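Purine nucleoside phosphorylase (Schistosoma mansoni, PDB 5KO5) probably catalyses the reversible phosphorolysis of purine nucleosides such as inosine and guanosine to the free base and ribose 1-phosphate, and here binds cytosine. Local coordinates at residues L26-L37 against L108-L118; L126-I134 against V265-W276. All blocks are in the same frame, centred on the assembly; numbering follows the deposited sequence.

Contact 1 of 2, residues L26-L37 against L108-L118; sequences LPDIGIICGSGL and LGVRVLLITNL. With CYT (6-aminopyrimidin-2(1H)-one), chain B; EDO (1,2-ethanediol), chain C.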
loop_
_atom_site.group_PDB
_atom_site.type_symbol
_atom_site.label_atom_id
_atom_site.label_comp_id
_atom_site.label_asym_id
_atom_site.label_seq_id
_atom_site.Cartn_x
_atom_site.Cartn_y
_atom_site.Cartn_z
ATOM N N LEU A 26 -11.420 -28.289 23.890
ATOM C CA LEU A 26 -11.189 -26.903 24.284
ATOM C C LEU A 26 -9.709 -26.590 24.112
ATOM O O LEU A 26 -8.899 -26.911 24.994
ATOM C CB LEU A 26 -11.624 -26.675 25.734
ATOM C CG LEU A 26 -13.141 -26.733 25.951
ATOM C CD1 LEU A 26 -13.496 -26.490 27.409
ATOM C CD2 LEU A 26 -13.847 -25.726 25.049
ATOM N N PRO A 27 -9.306 -25.967 23.008
ATOM C CA PRO A 27 -7.876 -25.837 22.711
ATOM C C PRO A 27 -7.241 -24.685 23.473
ATOM O O PRO A 27 -7.858 -23.639 23.693
ATOM C CB PRO A 27 -7.866 -25.550 21.205
ATOM C CG PRO A 27 -9.151 -24.790 20.989
ATOM C CD PRO A 27 -10.155 -25.376 21.957
ATOM N N ASP A 28 -5.981 -24.889 23.866
ATOM C CA ASP A 28 -5.164 -23.848 24.478
ATOM C C ASP A 28 -4.187 -23.224 23.496
ATOM O O ASP A 28 -3.686 -22.118 23.746
ATOM C CB ASP A 28 -4.353 -24.426 25.651
ATOM C CG ASP A 28 -5.228 -24.938 26.785
ATOM O OD1 ASP A 28 -6.307 -24.361 27.034
ATOM O OD2 ASP A 28 -4.824 -25.924 27.435
ATOM N N ILE A 29 -3.907 -23.909 22.393
ATOM C CA ILE A 29 -2.878 -23.523 21.440
ATOM C C ILE A 29 -3.476 -23.593 20.045
ATOM O O ILE A 29 -4.222 -24.523 19.723
ATOM C CB ILE A 29 -1.672 -24.484 21.557
ATOM C CG1 ILE A 29 -1.033 -24.351 22.937
ATOM C CG2 ILE A 29 -0.655 -24.212 20.478
ATOM C CD1 ILE A 29 -0.303 -25.605 23.387
ATOM N N GLY A 30 -3.163 -22.600 19.221
ATOM C CA GLY A 30 -3.548 -22.593 17.825
ATOM C C GLY A 30 -2.315 -22.742 16.958
ATOM O O GLY A 30 -1.216 -22.333 17.343
ATOM N N ILE A 31 -2.483 -23.362 15.792
ATOM C CA ILE A 31 -1.369 -23.513 14.856
ATOM C C ILE A 31 -1.821 -23.175 13.439
ATOM O O ILE A 31 -2.923 -23.531 13.006
ATOM C CB ILE A 31 -0.643 -24.881 14.941
ATOM C CG1 ILE A 31 -1.512 -26.014 14.431
ATOM C CG2 ILE A 31 -0.204 -25.207 16.370
ATOM C CD1 ILE A 31 -0.785 -27.357 14.400
ATOM N N ILE A 32 -0.956 -22.475 12.714
ATOM C CA ILE A 32 -1.153 -22.172 11.303
ATOM C C ILE A 32 0.164 -22.511 10.626
ATOM O O ILE A 32 1.221 -22.033 11.048
ATOM C CB ILE A 32 -1.527 -20.693 11.089
ATOM C CG1 ILE A 32 -2.862 -20.364 11.772
ATOM C CG2 ILE A 32 -1.576 -20.347 9.611
ATOM C CD1 ILE A 32 -3.211 -18.876 11.777
ATOM N N CYS A 33 0.116 -23.373 9.621
ATOM C CA CYS A 33 1.324 -23.973 9.072
ATOM C C CYS A 33 1.571 -23.475 7.657
ATOM O O CYS A 33 0.629 -23.258 6.883
ATOM C CB CYS A 33 1.209 -25.497 9.062
ATOM S SG CYS A 33 0.912 -26.199 10.693
ATOM N N GLY A 34 2.846 -23.301 7.320
ATOM C CA GLY A 34 3.204 -22.903 5.975
ATOM C C GLY A 34 2.994 -24.023 4.971
ATOM O O GLY A 34 2.771 -25.184 5.315
ATOM N N SER A 35 3.053 -23.654 3.691
ATOM C CA SER A 35 2.822 -24.619 2.625
ATOM C C SER A 35 3.876 -25.717 2.673
ATOM O O SER A 35 5.075 -25.439 2.784
ATOM C CB SER A 35 2.864 -23.911 1.273
ATOM O OG SER A 35 4.020 -23.097 1.168
ATOM N N GLY A 36 3.422 -26.965 2.602
ATOM C CA GLY A 36 4.306 -28.099 2.725
ATOM C C GLY A 36 4.770 -28.390 4.135
ATOM O O GLY A 36 5.535 -29.345 4.331
ATOM N N LEU A 37 4.325 -27.613 5.119
ATOM C CA LEU A 37 4.747 -27.754 6.509
ATOM C C LEU A 37 3.580 -28.149 7.405
ATOM O O LEU A 37 3.573 -27.846 8.599
ATOM C CB LEU A 37 5.376 -26.459 7.016
ATOM C CG LEU A 37 6.491 -25.888 6.149
ATOM C CD1 LEU A 37 6.992 -24.583 6.754
ATOM C CD2 LEU A 37 7.615 -26.900 6.021
ATOM N N LEU A 108 -12.450 -19.829 21.544
ATOM C CA LEU A 108 -12.302 -21.232 21.918
ATOM C C LEU A 108 -11.350 -21.430 23.083
ATOM O O LEU A 108 -11.339 -22.520 23.671
ATOM C CB LEU A 108 -11.816 -22.067 20.730
ATOM C CG LEU A 108 -12.791 -22.248 19.564
ATOM C CD1 LEU A 108 -12.095 -22.905 18.379
ATOM C CD2 LEU A 108 -14.026 -23.037 19.996
ATOM N N GLY A 109 -10.562 -20.419 23.431
ATOM C CA GLY A 109 -9.639 -20.496 24.542
ATOM C C GLY A 109 -8.167 -20.444 24.176
ATOM O O GLY A 109 -7.326 -20.625 25.068
ATOM N N VAL A 110 -7.827 -20.215 22.903
ATOM C CA VAL A 110 -6.429 -20.201 22.493
ATOM C C VAL A 110 -5.699 -19.057 23.176
ATOM O O VAL A 110 -6.155 -17.906 23.157
ATOM C CB VAL A 110 -6.318 -20.114 20.963
ATOM C CG1 VAL A 110 -4.893 -19.749 20.537
ATOM C CG2 VAL A 110 -6.756 -21.434 20.337
ATOM N N ARG A 111 -4.559 -19.376 23.796
ATOM C CA ARG A 111 -3.694 -18.372 24.397
ATOM C C ARG A 111 -2.377 -18.182 23.665
ATOM O O ARG A 111 -1.754 -17.128 23.824
ATOM C CB ARG A 111 -3.391 -18.731 25.859
ATOM C CG ARG A 111 -4.591 -18.627 26.786
ATOM C CD ARG A 111 -4.170 -18.811 28.238
ATOM N NE ARG A 111 -3.647 -20.150 28.496
ATOM C CZ ARG A 111 -4.399 -21.184 28.857
ATOM N NH1 ARG A 111 -5.710 -21.035 28.997
ATOM N NH2 ARG A 111 -3.844 -22.370 29.077
ATOM N N VAL A 112 -1.947 -19.162 22.869
ATOM C CA VAL A 112 -0.693 -19.104 22.129
ATOM C C VAL A 112 -0.967 -19.582 20.713
ATOM O O VAL A 112 -1.597 -20.630 20.525
ATOM C CB VAL A 112 0.376 -19.998 22.781
ATOM C CG1 VAL A 112 1.630 -20.062 21.910
ATOM C CG2 VAL A 112 0.708 -19.490 24.183
ATOM N N LEU A 113 -0.498 -18.814 19.731
ATOM C CA LEU A 113 -0.610 -19.149 18.317
ATOM C C LEU A 113 0.791 -19.400 17.772
ATOM O O LEU A 113 1.669 -18.538 17.896
ATOM C CB LEU A 113 -1.285 -18.005 17.564
ATOM C CG LEU A 113 -1.377 -18.134 16.041
ATOM C CD1 LEU A 113 -2.111 -19.416 15.626
ATOM C CD2 LEU A 113 -2.079 -16.904 15.495
ATOM N N LEU A 114 0.996 -20.580 17.187
ATOM C CA LEU A 114 2.261 -20.964 16.568
ATOM C C LEU A 114 2.083 -20.915 15.058
ATOM O O LEU A 114 1.129 -21.496 14.534
ATOM C CB LEU A 114 2.643 -22.394 16.969
ATOM C CG LEU A 114 2.691 -22.688 18.472
ATOM C CD1 LEU A 114 3.070 -24.149 18.738
ATOM C CD2 LEU A 114 3.643 -21.728 19.203
ATOM N N ILE A 115 3.000 -20.236 14.360
ATOM C CA ILE A 115 2.879 -20.012 12.922
ATOM C C ILE A 115 4.190 -20.377 12.239
ATOM O O ILE A 115 5.269 -20.012 12.714
ATOM C CB ILE A 115 2.553 -18.536 12.626
ATOM C CG1 ILE A 115 1.331 -18.066 13.415
ATOM C CG2 ILE A 115 2.329 -18.333 11.126
ATOM C CD1 ILE A 115 1.047 -16.573 13.257
ATOM N N THR A 116 4.101 -21.074 11.106
ATOM C CA THR A 116 5.258 -21.254 10.240
ATOM C C THR A 116 4.938 -20.711 8.853
ATOM O O THR A 116 3.775 -20.591 8.463
ATOM C CB THR A 116 5.704 -22.727 10.135
ATOM O OG1 THR A 116 4.632 -23.522 9.600
ATOM C CG2 THR A 116 6.111 -23.269 11.501
ATOM N N ASN A 117 5.990 -20.359 8.115
ATOM C CA ASN A 117 5.832 -19.890 6.749
ATOM C C ASN A 117 7.101 -20.214 5.971
ATOM O O ASN A 117 8.131 -20.571 6.547
ATOM C CB ASN A 117 5.483 -18.389 6.687
ATOM C CG ASN A 117 6.590 -17.490 7.220
ATOM O OD1 ASN A 117 7.716 -17.497 6.722
ATOM N ND2 ASN A 117 6.260 -16.684 8.222
ATOM N N LEU A 118 7.002 -20.113 4.649
ATOM C CA LEU A 118 8.157 -20.167 3.761
ATOM C C LEU A 118 8.478 -18.743 3.332
ATOM O O LEU A 118 7.572 -17.957 3.031
ATOM C CB LEU A 118 7.864 -21.022 2.523
ATOM C CG LEU A 118 8.199 -22.517 2.535
ATOM C CD1 LEU A 118 9.694 -22.761 2.701
ATOM C CD2 LEU A 118 7.429 -23.240 3.602
HETATM N N3 CYT B . 9.478 -15.366 -1.173
HETATM C C4 CYT B . 10.335 -16.378 -1.315
HETATM N N1 CYT B . 7.936 -16.854 -0.147
HETATM C C2 CYT B . 8.263 -15.572 -0.604
HETATM O O2 CYT B . 7.440 -14.657 -0.503
HETATM N N4 CYT B . 11.511 -16.115 -1.895
HETATM C C5 CYT B . 10.023 -17.692 -0.846
HETATM C C6 CYT B . 8.822 -17.879 -0.281
HETATM C C1 EDO C . 3.934 -18.162 3.472
HETATM O O1 EDO C . 3.278 -17.198 2.639
HETATM C C2 EDO C . 3.136 -19.444 3.567
HETATM O O2 EDO C . 4.053 -20.527 3.703
HETATM O O HOH W 1 -9.894 -23.723 25.798
HETATM O O HOH W 2 -7.412 -21.812 27.422
HETATM O O HOH W 3 4.855 -26.206 10.367
#
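I29 to I32 pair with V112 to I115 as neighbouring parallel strands in the central sheet of the nucleoside phosphorylase fold. The ladder runs from R111 N bonded to D28 O, through G30 and L114, to T116 N on I32 O. G30 uses both its backbone groups: its N gives to V112 O at 2.8 Å and its O takes L114 N. Because G30 has no side chain, V110 CG1 can come within 3.6 Å of G30 N and L113 CD1 can lie against the G30 carbonyl. The branched I29, I31 and I32 suit extended backbone; on one face L114 CD1 touches both I29 CG2 and I31 CG2, and on the other I32 CG1 meets L113 CD1 at 4.0 Å.

Where the strands enter, P27 lays its ring on L108 CB, and a water gives to both P27 O and L108 O. D28 OD1 and R111 NH2 form a long salt bridge of 3.8 Å, by charge alone since the oxygen lies well out of the guanidinium plane; D28 OD2 has a second partner in R78.

Beyond I32 the ladder passes to a side chain. With chi1 60°, T116 OG1 sits between its own N and carbonyl carbon and accepts G34 N at 2.9 Å. G34 also begins a type II turn to L37, closed by L37 N on G34 O, with G36 at positive phi. L118, of the cytosine pocket, and S35 bind one ethanediol oxygen through their backbone N atoms, while L118 CD2 presses on L37 CD1 at a tight 3.5 Å.

Contact 2 of 2, residues L126-I134 against V265-W276; sequences LKSGDFVLI and VAEKRADLLQMW
F131 packs its ring against L272, L273 and W276 and supplies most of the apolar contact between strand 131-134 and helix 265-276, an alpha/beta packing in which the helix covers the sheet with its axis 12.5 Å from that of the strand. With CG anti to its carbonyl carbon (chi1 -59°), the ring reaches across to the helix. W276 CZ3 lies over one face, 3.6 Å from F131 CG and offset toward the rim; the two aromatic planes meet obliquely, at 59°. L272 CD2 comes to the ring edge near its plane, 3.9 Å from F131 CE2, and L273 CD1 approaches CE1 obliquely. A large flat side chain suits this place because it can touch about two turns of the helix, from R269 CD at CZ through L272 and L273 to W276. L133 CD2 adds a contact with W276 CH2, and W276 NE1 is bonded to A176 O.

The polar contacts gather at the turn K127 to D130. R269, its chain bent at chi2 (-70°), gives NE to G129 O in a straight bond of 2.8 Å, the oxygen almost in the guanidinium plane. G129 tolerates the positive phi of the turn and lets the arginine come close. K127 N holds D130 OD2, bracing the turn.

Two waters extend the polar part. One gives to S128 O and D130 OD1 and accepts from R269 NH2. In one of two modelled conformers of S128, OG is joined through the other water to K268 NZ and bonds A244 O.

Bonding R269 to a backbone carbonyl, with D130 near but linked through water, would fix the turn on the helix without a direct ion pair.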
loop_
_atom_site.group_PDB
_atom_site.type_symbol
_atom_site.label_atom_id
_atom_site.label_comp_id
_atom_site.label_asym_id
_atom_site.label_seq_id
_atom_site.Cartn_x
_atom_site.Cartn_y
_atom_site.Cartn_z
ATOM N N LEU A 126 21.768 -15.955 5.768
ATOM C CA LEU A 126 20.687 -16.924 5.639
ATOM C C LEU A 126 20.865 -17.784 4.394
ATOM O O LEU A 126 21.016 -17.263 3.282
ATOM C CB LEU A 126 19.339 -16.204 5.595
ATOM C CG LEU A 126 18.988 -15.420 6.864
ATOM C CD1 LEU A 126 17.668 -14.652 6.702
ATOM C CD2 LEU A 126 18.938 -16.344 8.083
ATOM N N LYS A 127 20.831 -19.099 4.587
ATOM C CA LYS A 127 20.918 -20.089 3.526
ATOM C C LYS A 127 19.581 -20.800 3.383
ATOM O O LYS A 127 18.786 -20.873 4.325
ATOM C CB LYS A 127 21.933 -21.186 3.864
ATOM C CG LYS A 127 23.365 -20.766 4.015
ATOM C CD LYS A 127 24.193 -22.021 4.252
ATOM C CE LYS A 127 25.589 -21.702 4.748
ATOM N NZ LYS A 127 25.549 -20.979 6.046
ATOM N N SER A 128 19.349 -21.348 2.193
ATOM C CA SER A 128 18.198 -22.213 1.980
ATOM C C SER A 128 18.185 -23.322 3.025
ATOM O O SER A 128 19.215 -23.961 3.282
ATOM C CB SER A 128 18.293 -22.823 0.580
ATOM O OG SER A 128 17.181 -23.650 0.293
ATOM N N GLY A 129 17.023 -23.545 3.638
ATOM C CA GLY A 129 16.886 -24.539 4.678
ATOM C C GLY A 129 17.088 -24.028 6.092
ATOM O O GLY A 129 16.892 -24.798 7.040
ATOM N N ASP A 130 17.475 -22.765 6.268
ATOM C CA ASP A 130 17.603 -22.200 7.603
ATOM C C ASP A 130 16.226 -21.835 8.151
ATOM O O ASP A 130 15.254 -21.683 7.410
ATOM C CB ASP A 130 18.465 -20.932 7.580
ATOM C CG ASP A 130 19.958 -21.218 7.399
ATOM O OD1 ASP A 130 20.384 -22.390 7.489
ATOM O OD2 ASP A 130 20.718 -20.249 7.178
ATOM N N PHE A 131 16.152 -21.694 9.470
ATOM C CA PHE A 131 14.952 -21.232 10.152
ATOM C C PHE A 131 15.224 -19.859 10.747
ATOM O O PHE A 131 16.309 -19.611 11.282
ATOM C CB PHE A 131 14.559 -22.171 11.292
ATOM C CG PHE A 131 14.301 -23.581 10.862
ATOM C CD1 PHE A 131 13.179 -23.897 10.108
ATOM C CD2 PHE A 131 15.163 -24.598 11.233
ATOM C CE1 PHE A 131 12.936 -25.213 9.718
ATOM C CE2 PHE A 131 14.923 -25.909 10.851
ATOM C CZ PHE A 131 13.809 -26.213 10.093
ATOM N N VAL A 132 14.233 -18.974 10.674
ATOM C CA VAL A 132 14.323 -17.655 11.295
ATOM C C VAL A 132 13.192 -17.494 12.304
ATOM O O VAL A 132 12.008 -17.539 11.937
ATOM C CB VAL A 132 14.313 -16.530 10.252
ATOM C CG1 VAL A 132 14.348 -15.176 10.946
ATOM C CG2 VAL A 132 15.505 -16.685 9.314
ATOM N N LEU A 133 13.557 -17.330 13.576
ATOM C CA LEU A 133 12.595 -16.918 14.590
ATOM C C LEU A 133 12.275 -15.449 14.352
ATOM O O LEU A 133 13.165 -14.597 14.406
ATOM C CB LEU A 133 13.186 -17.110 15.988
ATOM C CG LEU A 133 13.748 -18.500 16.284
ATOM C CD1 LEU A 133 14.365 -18.543 17.675
ATOM C CD2 LEU A 133 12.670 -19.566 16.130
ATOM N N ILE A 134 11.019 -15.145 14.065
ATOM C CA ILE A 134 10.658 -13.773 13.730
ATOM C C ILE A 134 10.546 -12.952 15.006
ATOM O O ILE A 134 9.833 -13.328 15.942
ATOM C CB ILE A 134 9.364 -13.740 12.909
ATOM C CG1 ILE A 134 9.602 -14.464 11.587
ATOM C CG2 ILE A 134 8.929 -12.278 12.659
ATOM C CD1 ILE A 134 8.337 -14.738 10.810
ATOM N N VAL A 265 12.248 -27.296 -0.655
ATOM C CA VAL A 265 12.890 -26.967 0.616
ATOM C C VAL A 265 11.971 -27.316 1.781
ATOM O O VAL A 265 12.416 -27.873 2.792
ATOM C CB VAL A 265 13.342 -25.494 0.643
ATOM C CG1 VAL A 265 13.973 -25.165 1.991
ATOM C CG2 VAL A 265 14.338 -25.242 -0.473
ATOM N N ALA A 266 10.679 -26.999 1.660
ATOM C CA ALA A 266 9.716 -27.394 2.689
ATOM C C ALA A 266 9.756 -28.897 2.935
ATOM O O ALA A 266 9.787 -29.350 4.084
ATOM C CB ALA A 266 8.307 -26.943 2.294
ATOM N N GLU A 267 9.788 -29.691 1.866
ATOM C CA GLU A 267 9.830 -31.140 2.031
ATOM C C GLU A 267 11.113 -31.581 2.730
ATOM O O GLU A 267 11.099 -32.521 3.531
ATOM C CB GLU A 267 9.665 -31.820 0.671
ATOM C CG GLU A 267 9.514 -33.326 0.725
ATOM C CD GLU A 267 8.549 -33.791 1.803
ATOM O OE1 GLU A 267 7.461 -33.190 1.948
ATOM O OE2 GLU A 267 8.885 -34.765 2.511
ATOM N N LYS A 268 12.226 -30.901 2.448
ATOM C CA LYS A 268 13.507 -31.261 3.047
ATOM C C LYS A 268 13.531 -31.014 4.553
ATOM O O LYS A 268 14.217 -31.744 5.285
ATOM C CB LYS A 268 14.624 -30.467 2.369
ATOM C CG LYS A 268 16.000 -30.682 2.964
ATOM C CD LYS A 268 17.018 -29.793 2.279
ATOM C CE LYS A 268 18.350 -29.803 3.011
ATOM N NZ LYS A 268 19.350 -28.971 2.280
ATOM N N ARG A 269 12.813 -29.996 5.032
ATOM C CA ARG A 269 12.835 -29.622 6.439
ATOM C C ARG A 269 11.549 -29.966 7.176
ATOM O O ARG A 269 11.462 -29.719 8.387
ATOM C CB ARG A 269 13.106 -28.117 6.587
ATOM C CG ARG A 269 14.504 -27.689 6.212
ATOM C CD ARG A 269 15.524 -28.179 7.225
ATOM N NE ARG A 269 16.825 -27.565 6.992
ATOM C CZ ARG A 269 17.951 -28.238 6.811
ATOM N NH1 ARG A 269 17.960 -29.567 6.886
ATOM N NH2 ARG A 269 19.083 -27.584 6.594
ATOM N N ALA A 270 10.552 -30.529 6.489
ATOM C CA ALA A 270 9.229 -30.716 7.082
ATOM C C ALA A 270 9.274 -31.582 8.338
ATOM O O ALA A 270 8.618 -31.268 9.341
ATOM C CB ALA A 270 8.280 -31.336 6.054
ATOM N N ASP A 271 10.032 -32.678 8.303
ATOM C CA ASP A 271 10.020 -33.601 9.432
ATOM C C ASP A 271 10.728 -33.009 10.641
ATOM O O ASP A 271 10.277 -33.189 11.782
ATOM C CB ASP A 271 10.609 -34.945 9.016
ATOM C CG ASP A 271 9.740 -35.654 8.013
ATOM O OD1 ASP A 271 8.715 -36.235 8.428
ATOM O OD2 ASP A 271 10.080 -35.628 6.811
ATOM N N LEU A 272 11.833 -32.297 10.413
ATOM C CA LEU A 272 12.518 -31.621 11.511
ATOM C C LEU A 272 11.632 -30.549 12.128
ATOM O O LEU A 272 11.557 -30.424 13.357
ATOM C CB LEU A 272 13.824 -31.011 11.009
ATOM C CG LEU A 272 14.663 -30.269 12.055
ATOM C CD1 LEU A 272 15.070 -31.199 13.197
ATOM C CD2 LEU A 272 15.880 -29.624 11.422
ATOM N N LEU A 273 10.936 -29.776 11.292
ATOM C CA LEU A 273 10.061 -28.735 11.813
ATOM C C LEU A 273 8.898 -29.329 12.599
ATOM O O LEU A 273 8.494 -28.775 13.629
ATOM C CB LEU A 273 9.568 -27.874 10.657
ATOM C CG LEU A 273 8.708 -26.674 11.028
ATOM C CD1 LEU A 273 9.477 -25.695 11.900
ATOM C CD2 LEU A 273 8.223 -25.990 9.761
ATOM N N GLN A 274 8.361 -30.466 12.148
ATOM C CA GLN A 274 7.289 -31.112 12.897
ATOM C C GLN A 274 7.773 -31.545 14.274
ATOM O O GLN A 274 7.094 -31.329 15.286
ATOM C CB GLN A 274 6.747 -32.324 12.140
ATOM C CG GLN A 274 5.632 -33.002 12.932
ATOM C CD GLN A 274 5.463 -34.476 12.625
ATOM O OE1 GLN A 274 6.306 -35.096 11.977
ATOM N NE2 GLN A 274 4.357 -35.047 13.090
ATOM N N MET A 275 8.942 -32.188 14.324
ATOM C CA MET A 275 9.504 -32.613 15.602
ATOM C C MET A 275 9.735 -31.409 16.509
ATOM O O MET A 275 9.415 -31.445 17.703
ATOM C CB MET A 275 10.806 -33.386 15.338
ATOM C CG MET A 275 11.403 -34.106 16.537
ATOM S SD MET A 275 12.237 -32.993 17.681
ATOM C CE MET A 275 13.281 -32.097 16.577
ATOM N N TRP A 276 10.265 -30.325 15.947
ATOM C CA TRP A 276 10.558 -29.133 16.731
ATOM C C TRP A 276 9.285 -28.559 17.336
ATOM O O TRP A 276 9.219 -28.282 18.542
ATOM C CB TRP A 276 11.190 -28.109 15.795
ATOM C CG TRP A 276 11.810 -26.914 16.430
ATOM C CD1 TRP A 276 12.102 -26.727 17.756
ATOM C CD2 TRP A 276 12.272 -25.750 15.749
ATOM N NE1 TRP A 276 12.700 -25.499 17.937
ATOM C CE2 TRP A 276 12.819 -24.882 16.717
ATOM C CE3 TRP A 276 12.267 -25.350 14.405
ATOM C CZ2 TRP A 276 13.353 -23.634 16.387
ATOM C CZ3 TRP A 276 12.800 -24.117 14.076
ATOM C CH2 TRP A 276 13.337 -23.272 15.064
HETATM O O HOH W 4 20.174 -24.686 5.855
HETATM O O HOH W 5 17.799 -26.581 1.381
#

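How the contacts relate
From the N terminus, the chain lays down strand 29-32, builds strands 47-51, 69-75 and 78-84 and helix 95-108, then returns as strand 112-121, where contact 1 closes a loop. Contact 2 opens afterwards, at 126-134, and closes only when helix 259-283 comes back near the C terminus; the two loops are therefore in series, neither crossing nor nesting. Both reach the same sheet, contact 1 inside it and contact 2 between its strand 131-139 and a covering helix. Their centres are 16 Å apart, yet they touch: L37 CD1 packs on L273 CD2 at 3.5 Å, and A266 CB meets S35 O, joining the early turn to the late helix.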